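PDB 5DLL: aminopeptidase N from Francisella tularensis subsp. tularensis, which is a zinc-dependent M1-family aminopeptidase that releases N-terminal amino acids, preferably alanine, and probably helps degrade intracellular peptides. Local coordinates for residues Thr294-Asp297 and Lys298-Glu301. Numbering follows the deposited sequence.
Sequences TATD and KDFE
K298 opens its contact with T296 through the backbone: its N-H, in the first turn of a helix, donates to a water 3.1 Å from K298 N, and the same water is weakly bonded to T296 OG1. The long lysine chain runs away from the turn, as befits an exposed position. D299 completes a capping box with T296, the N-cap. Its backbone N makes a weak bond of 3.3 Å to T296 OG1, the hydroxyl sitting between the backbone N and the carbonyl carbon (chi1 62°), from where it faces the helix start. In return T296 N donates almost straight (165°) to D299 OD2 at 3.2 Å, meeting the carboxylate from above its plane. Threonine and aspartate suit these places because each side chain pairs with a main-chain N-H of the other. F300 carries the first regular helical bond, F300 N to T296 O at 3.2 Å, and lays one ring face against the A295 methyl, a CH-pi contact with CB 3.9 Å from the ring centroid; a small apolar group suits that face. E301 N follows with a 3.1 Å bond to D297 O. The cap starts helix 297-312, which carries the zinc ligand H309, with H313 just past its end. It meets the C-terminal helices: D297 bonds R674 (salt bridge) and Y664, D299 OD2 also salt-bridges K746 of helix 741-752, and T296 touches helix 707-717.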
loop_
_atom_site.group_PDB
_atom_site.type_symbol
_atom_site.label_atom_id
_atom_site.label_comp_id
_atom_site.label_asym_id
_atom_site.label_seq_id
_atom_site.Cartn_x
_atom_site.Cartn_y
_atom_site.Cartn_z
ATOM N N THR A 294 2.114 -12.451 19.770
ATOM C CA THR A 294 2.064 -10.996 19.610
ATOM C C THR A 294 1.309 -10.488 18.386
ATOM O O THR A 294 0.651 -9.451 18.462
ATOM C CB THR A 294 3.484 -10.406 19.562
ATOM O OG1 THR A 294 4.219 -11.001 18.485
ATOM C CG2 THR A 294 4.205 -10.650 20.878
ATOM N N ALA A 295 1.415 -11.181 17.257
ATOM C CA ALA A 295 0.799 -10.702 16.018
ATOM C C ALA A 295 -0.704 -10.984 16.001
ATOM O O ALA A 295 -1.148 -12.072 16.382
ATOM C CB ALA A 295 1.476 -11.323 14.806
ATOM N N THR A 296 -1.481 -9.987 15.581
ATOM C CA THR A 296 -2.918 -10.150 15.380
ATOM C C THR A 296 -3.149 -10.751 13.999
ATOM O O THR A 296 -2.206 -10.916 13.225
ATOM C CB THR A 296 -3.680 -8.806 15.489
ATOM O OG1 THR A 296 -3.235 -7.898 14.469
ATOM C CG2 THR A 296 -3.484 -8.167 16.869
ATOM N N ASP A 297 -4.401 -11.080 13.692
ATOM C CA ASP A 297 -4.750 -11.624 12.377
ATOM C C ASP A 297 -4.414 -10.619 11.283
ATOM O O ASP A 297 -4.016 -11.000 10.186
ATOM C CB ASP A 297 -6.238 -11.982 12.303
ATOM C CG ASP A 297 -6.629 -13.095 13.264
ATOM O OD1 ASP A 297 -5.813 -14.023 13.475
ATOM O OD2 ASP A 297 -7.763 -13.043 13.798
ATOM N N LYS A 298 -4.575 -9.336 11.597
ATOM C CA LYS A 298 -4.254 -8.254 10.672
ATOM C C LYS A 298 -2.749 -8.177 10.394
ATOM O O LYS A 298 -2.337 -7.945 9.260
ATOM C CB LYS A 298 -4.763 -6.923 11.241
ATOM C CG LYS A 298 -4.656 -5.732 10.302
ATOM C CD LYS A 298 -5.266 -6.020 8.936
ATOM C CE LYS A 298 -5.663 -4.743 8.211
ATOM N NZ LYS A 298 -4.573 -3.729 8.169
ATOM N N ASP A 299 -1.939 -8.378 11.429
ATOM C CA ASP A 299 -0.486 -8.361 11.282
ATOM C C ASP A 299 -0.016 -9.468 10.353
ATOM O O ASP A 299 0.804 -9.230 9.467
ATOM C CB ASP A 299 0.207 -8.512 12.637
ATOM C CG ASP A 299 -0.023 -7.325 13.549
ATOM O OD1 ASP A 299 -0.475 -6.265 13.066
ATOM O OD2 ASP A 299 0.244 -7.458 14.761
ATOM N N PHE A 300 -0.534 -10.675 10.561
ATOM C CA PHE A 300 -0.218 -11.813 9.694
ATOM C C PHE A 300 -0.619 -11.568 8.233
ATOM O O PHE A 300 0.115 -11.942 7.318
ATOM C CB PHE A 300 -0.909 -13.075 10.199
ATOM C CG PHE A 300 -0.258 -13.695 11.405
ATOM C CD1 PHE A 300 0.968 -14.341 11.294
ATOM C CD2 PHE A 300 -0.889 -13.677 12.641
ATOM C CE1 PHE A 300 1.563 -14.938 12.394
ATOM C CE2 PHE A 300 -0.298 -14.273 13.745
ATOM C CZ PHE A 300 0.929 -14.905 13.620
ATOM N N GLU A 301 -1.778 -10.943 8.020
ATOM C CA GLU A 301 -2.267 -10.649 6.666
ATOM C C GLU A 301 -1.375 -9.649 5.931
ATOM O O GLU A 301 -1.201 -9.742 4.709
ATOM C CB GLU A 301 -3.695 -10.099 6.708
ATOM C CG GLU A 301 -4.415 -10.149 5.365
ATOM C CD GLU A 301 -5.128 -8.854 5.018
ATOM O OE1 GLU A 301 -6.373 -8.869 4.907
ATOM O OE2 GLU A 301 -4.441 -7.819 4.851
HETATM O O HOH W 1 -6.407 -8.187 13.829
#